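Local coordinates for periplasmic oligopeptide-binding protein (Burkholderia pseudomallei, PDB 3ZS6) that probably binds oligopeptides in the periplasm and delivers them to an ABC transporter for uptake across the inner membrane, at residues Gly51-Trp56 with Trp64-Arg69; Pro79-Asp84 with Asp130-Glu135; Leu266-Pro271 with Val429-Pro434. One frame throughout, in Å; residues are numbered along the deposited sequence.

How the contacts relate
Contacts 1 and 2 share one region, their centres about 9 Å apart, whereas contact 3 lies on a distant part of the chain, its centre about 40 and 41 Å from theirs. Strand 63-68 pairs with 48-60 in contact 1 and with 133-137, the strand that segment 130-135 of contact 2 runs into, so both reach one antiparallel sheet; Leu-68 CD1 packs 3.5 Å from Ala-82 N between them. All three are partly buried. Contact 1 buries 581 Å² through strand pairing, an arginine grip and aromatic packing. Contact 2 (234 Å²) sets a helix start against a turn, and contact 3 (202 Å²) joins two loops; each has a single backbone hydrogen bond across.

Contact 1: Gly51-Trp56 with Trp64-Arg69; sequences GVAQAW and WIFKLR
Arg-69 grips the carbonyl oxygen of Gly-51 side-on with two nitrogens: NE lies 3.0 Å and NH2 2.9 Å from Gly-51 O, which sits at the guanidinium edge, in its plane. The bend at chi3 turns the arginine chain back along Val-52 to bring both donors onto that one oxygen. Its backbone N also binds Val-52 O at 2.9 Å with an N-H...O angle of 169°. Over one face of the guanidinium lies Gln-54 CB. Farther on, Gln-54 N donates to Lys-67 O at 2.8 Å while Ala-55 N reaches the same oxygen weakly, so two residues face one: a classic beta bulge in an antiparallel pair. Lys-67 N returns a bond to Ala-55 O. The five-membered ring of Trp-56 and the Phe-66 ring are oblique, planes at 51°, with Trp-56 CB at 3.5 Å from Phe-66 CD2; Trp-56 CD1 meets Trp-64 CZ3 at 4.0 Å. Ala-53 CB touches the Phe-66 edge. The segments lie on the two arms of the hairpin made by strands 48-60 and 63-68; Arg-69 also makes a cation-pi contact with Trp-201, helix 145-148 covers the aromatic face through Phe-145 and Pro-146, and strand 133-137 flanks 63-68.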
ATOM      1  N   GLY A  51     -11.933 -13.938   9.636  1.00 16.28           N
ATOM      2  CA  GLY A  51     -10.976 -14.771   8.922  1.00 15.89           C
ATOM      3  C   GLY A  51     -10.786 -16.065   9.703  1.00 18.48           C
ATOM      4  O   GLY A  51     -11.729 -16.847   9.859  1.00 17.30           O
ATOM      5  N   VAL A  52      -9.578 -16.282  10.216  1.00 17.85           N
ATOM      6  CA  VAL A  52      -9.336 -17.402  11.129  1.00 15.67           C
ATOM      7  C   VAL A  52     -10.084 -17.159  12.439  1.00 19.30           C
ATOM      8  O   VAL A  52     -10.594 -18.100  13.066  1.00 23.47           O
ATOM      9  CB  VAL A  52      -7.822 -17.613  11.405  1.00 17.19           C
ATOM     10  CG1 VAL A  52      -7.613 -18.770  12.378  1.00 14.78           C
ATOM     11  CG2 VAL A  52      -7.046 -17.854  10.079  1.00 10.97           C
ATOM     12  N   ALA A  53     -10.164 -15.890  12.841  1.00 13.75           N
ATOM     13  CA  ALA A  53     -10.946 -15.509  14.010  1.00 17.91           C
ATOM     14  C   ALA A  53     -12.434 -15.453  13.650  1.00 18.98           C
ATOM     15  O   ALA A  53     -12.829 -14.761  12.713  1.00 19.12           O
ATOM     16  CB  ALA A  53     -10.470 -14.158  14.569  1.00 12.88           C
ATOM     17  N   GLN A  54     -13.259 -16.183  14.392  1.00 20.47           N
ATOM     18  CA  GLN A  54     -14.693 -16.147  14.141  1.00 16.93           C
ATOM     19  C   GLN A  54     -15.326 -14.948  14.851  1.00 18.97           C
ATOM     20  O   GLN A  54     -16.418 -14.507  14.493  1.00 23.43           O
ATOM     21  CB  GLN A  54     -15.365 -17.462  14.552  1.00 21.92           C
ATOM     22  CG  GLN A  54     -15.232 -17.809  16.021  1.00 33.50           C
ATOM     23  CD  GLN A  54     -15.966 -19.086  16.387  1.00 45.90           C
ATOM     24  OE1 GLN A  54     -15.844 -20.107  15.705  1.00 43.67           O
ATOM     25  NE2 GLN A  54     -16.748 -19.030  17.461  1.00 50.54           N
ATOM     26  N   ALA A  55     -14.623 -14.404  15.839  1.00 18.00           N
ATOM     27  CA  ALA A  55     -15.138 -13.278  16.609  1.00 20.46           C
ATOM     28  C   ALA A  55     -14.019 -12.549  17.340  1.00 20.13           C
ATOM     29  O   ALA A  55     -12.947 -13.105  17.566  1.00 20.14           O
ATOM     30  CB  ALA A  55     -16.206 -13.756  17.606  1.00 25.67           C
ATOM     31  N   TRP A  56     -14.267 -11.294  17.699  1.00 24.84           N
ATOM     32  CA  TRP A  56     -13.306 -10.534  18.487  1.00 26.24           C
ATOM     33  C   TRP A  56     -14.007  -9.495  19.343  1.00 23.42           C
ATOM     34  O   TRP A  56     -15.158  -9.136  19.090  1.00 17.85           O
ATOM     35  CB  TRP A  56     -12.250  -9.867  17.598  1.00 19.28           C
ATOM     36  CG  TRP A  56     -12.820  -9.092  16.457  1.00 20.63           C
ATOM     37  CD1 TRP A  56     -13.363  -7.840  16.501  1.00 19.36           C
ATOM     38  CD2 TRP A  56     -12.886  -9.510  15.089  1.00 20.57           C
ATOM     39  NE1 TRP A  56     -13.772  -7.455  15.247  1.00 21.58           N
ATOM     40  CE2 TRP A  56     -13.494  -8.464  14.361  1.00 20.31           C
ATOM     41  CE3 TRP A  56     -12.507 -10.675  14.411  1.00 21.35           C
ATOM     42  CZ2 TRP A  56     -13.722  -8.542  12.989  1.00 22.34           C
ATOM     43  CZ3 TRP A  56     -12.730 -10.749  13.041  1.00 21.13           C
ATOM     44  CH2 TRP A  56     -13.332  -9.690  12.348  1.00 23.73           C
ATOM     45  N   TRP A  64      -7.369  -6.491  22.992  1.00 25.37           N
ATOM     46  CA  TRP A  64      -8.301  -7.171  22.091  1.00 17.09           C
ATOM     47  C   TRP A  64      -8.243  -8.689  22.276  1.00 20.12           C
ATOM     48  O   TRP A  64      -7.171  -9.264  22.475  1.00 28.54           O
ATOM     49  CB  TRP A  64      -7.980  -6.839  20.626  1.00 18.27           C
ATOM     50  CG  TRP A  64      -8.305  -5.429  20.215  1.00 21.53           C
ATOM     51  CD1 TRP A  64      -7.504  -4.326  20.350  1.00 21.49           C
ATOM     52  CD2 TRP A  64      -9.514  -4.975  19.594  1.00 18.48           C
ATOM     53  NE1 TRP A  64      -8.148  -3.215  19.857  1.00 22.40           N
ATOM     54  CE2 TRP A  64      -9.380  -3.586  19.383  1.00 18.90           C
ATOM     55  CE3 TRP A  64     -10.703  -5.609  19.201  1.00 18.57           C
ATOM     56  CZ2 TRP A  64     -10.387  -2.817  18.799  1.00 21.38           C
ATOM     57  CZ3 TRP A  64     -11.700  -4.848  18.617  1.00 17.39           C
ATOM     58  CH2 TRP A  64     -11.535  -3.465  18.418  1.00 25.68           C
ATOM     59  N   ILE A  65      -9.401  -9.338  22.203  1.00 21.61           N
ATOM     60  CA  ILE A  65      -9.473 -10.793  22.264  1.00 23.59           C
ATOM     61  C   ILE A  65     -10.004 -11.318  20.931  1.00 22.40           C
ATOM     62  O   ILE A  65     -11.022 -10.839  20.438  1.00 23.06           O
ATOM     63  CB  ILE A  65     -10.416 -11.268  23.397  1.00 27.72           C
ATOM     64  CG1 ILE A  65      -9.885 -10.832  24.763  1.00 30.48           C
ATOM     65  CG2 ILE A  65     -10.584 -12.785  23.367  1.00 25.90           C
ATOM     66  CD1 ILE A  65      -8.657 -11.584  25.204  1.00 34.79           C
ATOM     67  N   PHE A  66      -9.305 -12.289  20.348  1.00 18.93           N
ATOM     68  CA  PHE A  66      -9.755 -12.936  19.118  1.00 15.44           C
ATOM     69  C   PHE A  66     -10.058 -14.402  19.403  1.00 16.40           C
ATOM     70  O   PHE A  66      -9.212 -15.137  19.918  1.00 18.99           O
ATOM     71  CB  PHE A  66      -8.689 -12.830  18.008  1.00 16.85           C
ATOM     72  CG  PHE A  66      -8.449 -11.421  17.519  1.00 18.70           C
ATOM     73  CD1 PHE A  66      -7.553 -10.589  18.175  1.00 17.63           C
ATOM     74  CD2 PHE A  66      -9.116 -10.933  16.409  1.00 16.88           C
ATOM     75  CE1 PHE A  66      -7.322  -9.297  17.727  1.00 19.71           C
ATOM     76  CE2 PHE A  66      -8.894  -9.638  15.955  1.00 21.67           C
ATOM     77  CZ  PHE A  66      -7.995  -8.819  16.619  1.00 23.24           C
ATOM     78  N   LYS A  67     -11.272 -14.823  19.081  1.00 22.21           N
ATOM     79  CA  LYS A  67     -11.652 -16.220  19.240  1.00 22.69           C
ATOM     80  C   LYS A  67     -11.535 -16.905  17.895  1.00 19.34           C
ATOM     81  O   LYS A  67     -12.237 -16.554  16.945  1.00 22.44           O
ATOM     82  CB  LYS A  67     -13.080 -16.345  19.782  1.00 26.81           C
ATOM     83  CG  LYS A  67     -13.204 -16.078  21.270  1.00 40.59           C
ATOM     84  CD  LYS A  67     -12.393 -17.076  22.102  1.00 47.61           C
ATOM     85  CE  LYS A  67     -12.955 -18.494  22.025  1.00 48.92           C
ATOM     86  NZ  LYS A  67     -12.777 -19.119  20.678  1.00 50.30           N
ATOM     87  N   LEU A  68     -10.630 -17.871  17.809  1.00 19.51           N
ATOM     88  CA  LEU A  68     -10.389 -18.561  16.547  1.00 18.42           C
ATOM     89  C   LEU A  68     -11.399 -19.689  16.326  1.00 25.62           C
ATOM     90  O   LEU A  68     -11.855 -20.332  17.278  1.00 24.12           O
ATOM     91  CB  LEU A  68      -8.966 -19.115  16.496  1.00 18.00           C
ATOM     92  CG  LEU A  68      -7.823 -18.183  16.897  1.00 20.68           C
ATOM     93  CD1 LEU A  68      -6.494 -18.847  16.582  1.00 22.46           C
ATOM     94  CD2 LEU A  68      -7.932 -16.821  16.194  1.00 18.16           C
ATOM     95  N   ARG A  69     -11.761 -19.918  15.069  1.00 20.10           N
ATOM     96  CA  ARG A  69     -12.561 -21.088  14.738  1.00 24.43           C
ATOM     97  C   ARG A  69     -11.661 -22.302  14.918  1.00 27.51           C
ATOM     98  O   ARG A  69     -10.431 -22.184  14.905  1.00 25.30           O
ATOM     99  CB  ARG A  69     -13.093 -21.008  13.306  1.00 21.53           C
ATOM    100  CG  ARG A  69     -12.028 -21.144  12.235  1.00 19.50           C
ATOM    101  CD  ARG A  69     -12.586 -20.826  10.851  1.00 20.05           C
ATOM    102  NE  ARG A  69     -12.932 -19.414  10.716  1.00 16.88           N
ATOM    103  CZ  ARG A  69     -14.155 -18.917  10.866  1.00 22.01           C
ATOM    104  NH1 ARG A  69     -15.186 -19.714  11.159  1.00 21.96           N
ATOM    105  NH2 ARG A  69     -14.345 -17.613  10.727  1.00 21.61           N
TER

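Contact 2: Pro79-Asp84 with Asp130-Glu135; sequences PVTAAD and DPYTIE
A type I beta turn, Asp-130 to Thr-133, meets the start of helix 82-93 through Ala-82, whose N donates to Pro-131 O at 2.9 Å. The N-H...O angle is 165°, but the donor stands above the carbonyl plane, 38° out of it, and so off the lone pairs. Ala-82 CB points at the turn and packs 3.4 Å from Asp-130 O; the same CB also meets Ile-134 CG1 at 3.7 Å. Ile-134 has CG1 anti to its carbonyl carbon (chi1 -71°), which carries that branch to the alanine. Thr-81 CB rests 3.3 Å from Pro-131 O, the same oxygen that Ala-82 N uses. The turn is an Asx turn as well: Asp-130 OD1 accepts from Tyr-132 N, nearly along the C-O bond, at 2.8 Å. The Thr-133 hydroxyl OG1 adds a second bond to OD1, also 2.8 Å long, so two donors hold that oxygen. Pro-131 CB lies 4.2 Å above the centre of the Tyr-132 ring. Thereafter the chain enters strand 133-137, the neighbour of strand 63-68, with Ile-134 also packing on Leu-68 and Phe-85. On the helix side, Thr-81 N donates to Asp-84 OD2, which is met on its anti side, and Asp-84 N donates back to Thr-81 O.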
ATOM      1  N   PRO A  79      -3.507 -28.235  11.602  1.00 24.35           N
ATOM      2  CA  PRO A  79      -4.426 -27.221  12.125  1.00 20.21           C
ATOM      3  C   PRO A  79      -3.774 -25.848  12.257  1.00 19.96           C
ATOM      4  O   PRO A  79      -2.568 -25.752  12.471  1.00 22.88           O
ATOM      5  CB  PRO A  79      -4.796 -27.761  13.509  1.00 28.74           C
ATOM      6  CG  PRO A  79      -3.655 -28.622  13.903  1.00 29.51           C
ATOM      7  CD  PRO A  79      -3.114 -29.214  12.631  1.00 31.81           C
ATOM      8  N   VAL A  80      -4.572 -24.796  12.122  1.00 21.71           N
ATOM      9  CA  VAL A  80      -4.106 -23.445  12.396  1.00 17.79           C
ATOM     10  C   VAL A  80      -4.533 -23.060  13.806  1.00 24.75           C
ATOM     11  O   VAL A  80      -5.721 -23.116  14.131  1.00 26.35           O
ATOM     12  CB  VAL A  80      -4.693 -22.433  11.401  1.00 20.36           C
ATOM     13  CG1 VAL A  80      -4.307 -21.008  11.790  1.00 13.08           C
ATOM     14  CG2 VAL A  80      -4.223 -22.750   9.984  1.00 21.02           C
ATOM     15  N   THR A  81      -3.571 -22.687  14.650  1.00 20.87           N
ATOM     16  CA  THR A  81      -3.895 -22.274  16.016  1.00 22.03           C
ATOM     17  C   THR A  81      -3.255 -20.950  16.429  1.00 22.78           C
ATOM     18  O   THR A  81      -2.490 -20.339  15.679  1.00 24.58           O
ATOM     19  CB  THR A  81      -3.484 -23.334  17.060  1.00 22.18           C
ATOM     20  OG1 THR A  81      -2.055 -23.354  17.175  1.00 22.63           O
ATOM     21  CG2 THR A  81      -3.993 -24.711  16.659  1.00 21.14           C
ATOM     22  N   ALA A  82      -3.586 -20.530  17.644  1.00 18.39           N
ATOM     23  CA  ALA A  82      -3.088 -19.301  18.219  1.00 20.16           C
ATOM     24  C   ALA A  82      -1.576 -19.243  18.104  1.00 21.11           C
ATOM     25  O   ALA A  82      -1.012 -18.215  17.741  1.00 18.80           O
ATOM     26  CB  ALA A  82      -3.520 -19.204  19.678  1.00 16.89           C
ATOM     27  N   ALA A  83      -0.922 -20.355  18.414  1.00 21.86           N
ATOM     28  CA  ALA A  83       0.531 -20.423  18.360  1.00 24.20           C
ATOM     29  C   ALA A  83       1.084 -19.947  17.013  1.00 26.24           C
ATOM     30  O   ALA A  83       2.155 -19.339  16.959  1.00 26.17           O
ATOM     31  CB  ALA A  83       1.008 -21.838  18.671  1.00 23.05           C
ATOM     32  N   ASP A  84       0.355 -20.213  15.929  1.00 20.43           N
ATOM     33  CA  ASP A  84       0.817 -19.810  14.595  1.00 16.67           C
ATOM     34  C   ASP A  84       0.904 -18.291  14.453  1.00 19.34           C
ATOM     35  O   ASP A  84       1.789 -17.771  13.767  1.00 14.67           O
ATOM     36  CB  ASP A  84      -0.074 -20.395  13.498  1.00 14.44           C
ATOM     37  CG  ASP A  84       0.005 -21.916  13.433  1.00 22.51           C
ATOM     38  OD1 ASP A  84       1.130 -22.463  13.501  1.00 25.66           O
ATOM     39  OD2 ASP A  84      -1.057 -22.557  13.317  1.00 18.98           O
ATOM     40  N   ASP A 130      -5.174 -19.939  24.895  1.00 29.28           N
ATOM     41  CA  ASP A 130      -5.290 -21.357  24.586  1.00 24.68           C
ATOM     42  C   ASP A 130      -5.239 -21.458  23.068  1.00 25.65           C
ATOM     43  O   ASP A 130      -5.182 -20.431  22.386  1.00 25.96           O
ATOM     44  CB  ASP A 130      -6.568 -21.968  25.175  1.00 25.53           C
ATOM     45  CG  ASP A 130      -7.843 -21.335  24.625  1.00 31.73           C
ATOM     46  OD1 ASP A 130      -7.957 -21.154  23.389  1.00 33.27           O
ATOM     47  OD2 ASP A 130      -8.744 -21.031  25.439  1.00 32.66           O
ATOM     48  N   PRO A 131      -5.244 -22.681  22.527  1.00 26.92           N
ATOM     49  CA  PRO A 131      -5.018 -22.839  21.082  1.00 29.52           C
ATOM     50  C   PRO A 131      -6.002 -22.063  20.198  1.00 29.41           C
ATOM     51  O   PRO A 131      -5.717 -21.870  19.011  1.00 21.44           O
ATOM     52  CB  PRO A 131      -5.193 -24.346  20.863  1.00 29.88           C
ATOM     53  CG  PRO A 131      -4.921 -24.960  22.204  1.00 32.32           C
ATOM     54  CD  PRO A 131      -5.434 -23.973  23.205  1.00 29.95           C
ATOM     55  N   TYR A 132      -7.133 -21.628  20.753  1.00 24.50           N
ATOM     56  CA  TYR A 132      -8.158 -20.969  19.949  1.00 20.14           C
ATOM     57  C   TYR A 132      -8.525 -19.594  20.479  1.00 21.07           C
ATOM     58  O   TYR A 132      -9.566 -19.034  20.122  1.00 20.41           O
ATOM     59  CB  TYR A 132      -9.407 -21.846  19.857  1.00 22.82           C
ATOM     60  CG  TYR A 132      -9.132 -23.217  19.283  1.00 27.83           C
ATOM     61  CD1 TYR A 132      -8.655 -23.363  17.987  1.00 31.25           C
ATOM     62  CD2 TYR A 132      -9.348 -24.363  20.036  1.00 34.99           C
ATOM     63  CE1 TYR A 132      -8.399 -24.614  17.456  1.00 37.31           C
ATOM     64  CE2 TYR A 132      -9.097 -25.621  19.517  1.00 39.45           C
ATOM     65  CZ  TYR A 132      -8.622 -25.740  18.227  1.00 43.73           C
ATOM     66  OH  TYR A 132      -8.373 -26.990  17.706  1.00 50.24           O
ATOM     67  N   THR A 133      -7.671 -19.051  21.337  1.00 18.79           N
ATOM     68  CA  THR A 133      -7.935 -17.754  21.938  1.00 22.45           C
ATOM     69  C   THR A 133      -6.672 -16.900  21.914  1.00 23.92           C
ATOM     70  O   THR A 133      -5.654 -17.267  22.510  1.00 23.52           O
ATOM     71  CB  THR A 133      -8.413 -17.892  23.400  1.00 25.65           C
ATOM     72  OG1 THR A 133      -9.488 -18.842  23.476  1.00 24.16           O
ATOM     73  CG2 THR A 133      -8.881 -16.546  23.927  1.00 28.61           C
ATOM     74  N   ILE A 134      -6.739 -15.767  21.219  1.00 20.05           N
ATOM     75  CA  ILE A 134      -5.604 -14.849  21.140  1.00 18.31           C
ATOM     76  C   ILE A 134      -5.852 -13.547  21.897  1.00 21.59           C
ATOM     77  O   ILE A 134      -6.907 -12.933  21.773  1.00 26.48           O
ATOM     78  CB  ILE A 134      -5.255 -14.512  19.688  1.00 22.71           C
ATOM     79  CG1 ILE A 134      -4.637 -15.731  19.006  1.00 22.79           C
ATOM     80  CG2 ILE A 134      -4.303 -13.305  19.634  1.00 22.36           C
ATOM     81  CD1 ILE A 134      -4.448 -15.566  17.517  1.00 25.18           C
ATOM     82  N   GLU A 135      -4.866 -13.134  22.684  1.00 23.57           N
ATOM     83  CA  GLU A 135      -4.916 -11.840  23.347  1.00 22.05           C
ATOM     84  C   GLU A 135      -3.844 -10.913  22.765  1.00 24.36           C
ATOM     85  O   GLU A 135      -2.666 -11.262  22.733  1.00 22.98           O
ATOM     86  CB  GLU A 135      -4.706 -11.998  24.854  1.00 21.65           C
ATOM     87  CG  GLU A 135      -4.658 -10.676  25.600  1.00 33.63           C
ATOM     88  CD  GLU A 135      -4.164 -10.827  27.023  1.00 38.99           C
ATOM     89  OE1 GLU A 135      -2.938 -10.956  27.216  1.00 42.76           O
ATOM     90  OE2 GLU A 135      -5.004 -10.822  27.948  1.00 41.69           O
TER

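Contact 3: Leu266-Pro271 with Val429-Pro434; sequences LKNSDP and VGYCNP
The backbones meet at one hydrogen bond, Asn-268 N to Val-429 O at 3.0 Å, with an N-H...O angle of 151° and the donor in the carbonyl plane, while the closest CA atoms, those of Lys-267 and Val-429, are 5.1 Å apart. The donor belongs to a type I beta turn, Lys-267 to Asp-270, that follows strand 260-266; the acceptor belongs to the loop that leads into helix 434-443. Apart from Leu-266 at the end of strand 260-266, the contact is between loops, a join of parts 158 residues apart in sequence.

Val-429 and Asn-268 carry most of the contact. The valine CB lies 3.2 Å from Leu-266 O, and CG1, anti to the carbonyl carbon (chi1 -56°), approaches the backbone of Leu-266, 3.6 Å from that oxygen. The side chains of Asn-268 and Val-429 run side by side, pointing the same way, and Asn-268 CB comes to 3.0 Å from Val-429 O, a close approach that accompanies the backbone bond to the same oxygen. The flat end of Asn-268 reaches the edge of the Tyr-431 ring with the amide and ring planes 81° apart.

Gly-430, at positive phi, carries the chain between Val-429 and Tyr-431, and Asn-427 bonds to Gly-430 N and Tyr-431 O through its side chain. Cys-432 adds a disulfide to Cys-422, while Asn-433 is the N-cap of helix 434-443. At the far end of the tyrosine, its OH is hydrogen-bonded to Asp-466 OD2, the oxygen that also accepts from Asn-433 ND2.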
ATOM      1  N   LEU A 266      11.369  12.151  -2.258  1.00  9.41           N
ATOM      2  CA  LEU A 266      12.561  13.000  -2.295  0.99 11.68           C
ATOM      3  C   LEU A 266      13.545  12.497  -1.245  1.00 13.12           C
ATOM      4  O   LEU A 266      13.173  12.289  -0.086  1.00 19.72           O
ATOM      5  CB  LEU A 266      12.215  14.461  -1.981  0.99  9.50           C
ATOM      6  CG  LEU A 266      11.247  15.224  -2.888  0.99 13.07           C
ATOM      7  CD1 LEU A 266      11.039  16.640  -2.334  0.99 14.76           C
ATOM      8  CD2 LEU A 266      11.741  15.286  -4.341  0.99 10.80           C
ATOM      9  N   LYS A 267      14.795  12.302  -1.647  1.00 14.91           N
ATOM     10  CA  LYS A 267      15.830  11.847  -0.726  1.00 13.02           C
ATOM     11  C   LYS A 267      16.183  12.976   0.226  1.00 16.09           C
ATOM     12  O   LYS A 267      16.902  13.904  -0.149  1.00 16.49           O
ATOM     13  CB  LYS A 267      17.075  11.433  -1.508  1.00 14.94           C
ATOM     14  CG  LYS A 267      18.223  10.919  -0.653  1.00 16.00           C
ATOM     15  CD  LYS A 267      19.440  10.673  -1.528  1.00 25.35           C
ATOM     16  CE  LYS A 267      20.670  10.316  -0.721  1.00 27.18           C
ATOM     17  NZ  LYS A 267      21.874  10.241  -1.598  1.00 31.05           N
ATOM     18  N   ASN A 268      15.678  12.901   1.453  1.00 15.62           N
ATOM     19  CA  ASN A 268      15.838  14.004   2.404  1.00 19.68           C
ATOM     20  C   ASN A 268      17.276  14.213   2.898  1.00 23.66           C
ATOM     21  O   ASN A 268      17.590  15.252   3.475  1.00 19.79           O
ATOM     22  CB  ASN A 268      14.881  13.863   3.597  1.00 19.44           C
ATOM     23  CG  ASN A 268      13.452  14.297   3.266  1.00 21.10           C
ATOM     24  OD1 ASN A 268      12.924  14.012   2.179  1.00 17.35           O
ATOM     25  ND2 ASN A 268      12.827  15.001   4.201  1.00 10.31           N
ATOM     26  N   SER A 269      18.142  13.233   2.673  1.00 17.87           N
ATOM     27  CA  SER A 269      19.551  13.392   3.014  1.00 23.56           C
ATOM     28  C   SER A 269      20.366  13.889   1.817  1.00 24.65           C
ATOM     29  O   SER A 269      21.583  14.054   1.913  1.00 21.65           O
ATOM     30  CB  SER A 269      20.134  12.075   3.537  1.00 24.02           C
ATOM     31  OG  SER A 269      20.200  11.108   2.503  1.00 20.48           O
ATOM     32  N   ASP A 270      19.710  14.119   0.683  1.00 19.44           N
ATOM     33  CA  ASP A 270      20.419  14.703  -0.455  1.00 16.62           C
ATOM     34  C   ASP A 270      20.932  16.081  -0.057  1.00 22.23           C
ATOM     35  O   ASP A 270      20.248  16.814   0.651  1.00 21.30           O
ATOM     36  CB  ASP A 270      19.518  14.801  -1.689  1.00 13.37           C
ATOM     37  CG  ASP A 270      20.216  15.454  -2.884  1.00 18.66           C
ATOM     38  OD1 ASP A 270      20.185  16.700  -2.975  1.00 18.95           O
ATOM     39  OD2 ASP A 270      20.773  14.724  -3.741  1.00 20.30           O
ATOM     40  N   PRO A 271      22.149  16.429  -0.507  1.00 27.71           N
ATOM     41  CA  PRO A 271      22.789  17.708  -0.165  1.00 28.16           C
ATOM     42  C   PRO A 271      21.950  18.930  -0.561  1.00 27.08           C
ATOM     43  O   PRO A 271      22.061  19.959   0.088  1.00 23.55           O
ATOM     44  CB  PRO A 271      24.096  17.663  -0.961  1.00 34.04           C
ATOM     45  CG  PRO A 271      24.386  16.204  -1.111  1.00 33.43           C
ATOM     46  CD  PRO A 271      23.040  15.559  -1.294  1.00 20.36           C
ATOM     47  N   VAL A 429      11.738   8.361   2.594  1.00  9.07           N
ATOM     48  CA  VAL A 429      12.340   9.672   2.295  1.00 13.63           C
ATOM     49  C   VAL A 429      13.323  10.119   3.385  1.00 17.52           C
ATOM     50  O   VAL A 429      14.203  10.955   3.142  1.00 14.80           O
ATOM     51  CB  VAL A 429      11.295  10.781   2.062  1.00 15.30           C
ATOM     52  CG1 VAL A 429      10.337  10.376   0.937  1.00  9.09           C
ATOM     53  CG2 VAL A 429      10.539  11.109   3.363  1.00 12.83           C
ATOM     54  N   GLY A 430      13.163   9.562   4.584  1.00 18.27           N
ATOM     55  CA  GLY A 430      14.092   9.813   5.677  1.00 19.01           C
ATOM     56  C   GLY A 430      13.758  11.072   6.452  1.00 20.03           C
ATOM     57  O   GLY A 430      14.642  11.767   6.943  1.00 17.37           O
ATOM     58  N   TYR A 431      12.471  11.372   6.558  1.00 12.78           N
ATOM     59  CA  TYR A 431      12.027  12.571   7.255  1.00 17.24           C
ATOM     60  C   TYR A 431      11.923  12.267   8.738  1.00 18.18           C
ATOM     61  O   TYR A 431      11.616  11.134   9.122  1.00 16.72           O
ATOM     62  CB  TYR A 431      10.672  13.005   6.693  1.00 18.24           C
ATOM     63  CG  TYR A 431      10.041  14.224   7.332  1.00 14.35           C
ATOM     64  CD1 TYR A 431      10.512  15.503   7.061  1.00 15.00           C
ATOM     65  CD2 TYR A 431       8.946  14.095   8.173  1.00 21.04           C
ATOM     66  CE1 TYR A 431       9.922  16.619   7.632  1.00 20.52           C
ATOM     67  CE2 TYR A 431       8.349  15.204   8.749  1.00 23.73           C
ATOM     68  CZ  TYR A 431       8.836  16.460   8.474  1.00 21.77           C
ATOM     69  OH  TYR A 431       8.229  17.557   9.043  1.00 22.84           O
ATOM     70  N   CYS A 432      12.204  13.262   9.574  1.00 16.54           N
ATOM     71  CA  CYS A 432      12.009  13.106  11.014  1.00 20.71           C
ATOM     72  C   CYS A 432      11.727  14.439  11.690  1.00 22.42           C
ATOM     73  O   CYS A 432      12.599  15.303  11.772  1.00 26.55           O
ATOM     74  CB  CYS A 432      13.206  12.425  11.676  1.00 23.96           C
ATOM     75  SG  CYS A 432      13.057  12.294  13.501  1.00 31.33           S
ATOM     76  N   ASN A 433      10.498  14.595  12.167  1.00 24.86           N
ATOM     77  CA  ASN A 433      10.107  15.789  12.899  1.00 26.00           C
ATOM     78  C   ASN A 433       9.440  15.399  14.210  1.00 26.60           C
ATOM     79  O   ASN A 433       8.244  15.096  14.236  1.00 26.90           O
ATOM     80  CB  ASN A 433       9.182  16.677  12.062  1.00 20.66           C
ATOM     81  CG  ASN A 433       8.893  18.017  12.735  1.00 28.41           C
ATOM     82  OD1 ASN A 433       8.820  18.111  13.966  1.00 26.24           O
ATOM     83  ND2 ASN A 433       8.732  19.060  11.927  1.00 21.89           N
ATOM     84  N   PRO A 434      10.224  15.412  15.305  1.00 26.09           N
ATOM     85  CA  PRO A 434       9.808  15.002  16.651  1.00 23.31           C
ATOM     86  C   PRO A 434       8.524  15.691  17.104  1.00 27.59           C
ATOM     87  O   PRO A 434       7.727  15.081  17.814  1.00 32.93           O
ATOM     88  CB  PRO A 434      10.982  15.447  17.535  1.00 24.24           C
ATOM     89  CG  PRO A 434      12.162  15.454  16.610  1.00 29.17           C
ATOM     90  CD  PRO A 434      11.615  15.903  15.280  1.00 24.55           C
TER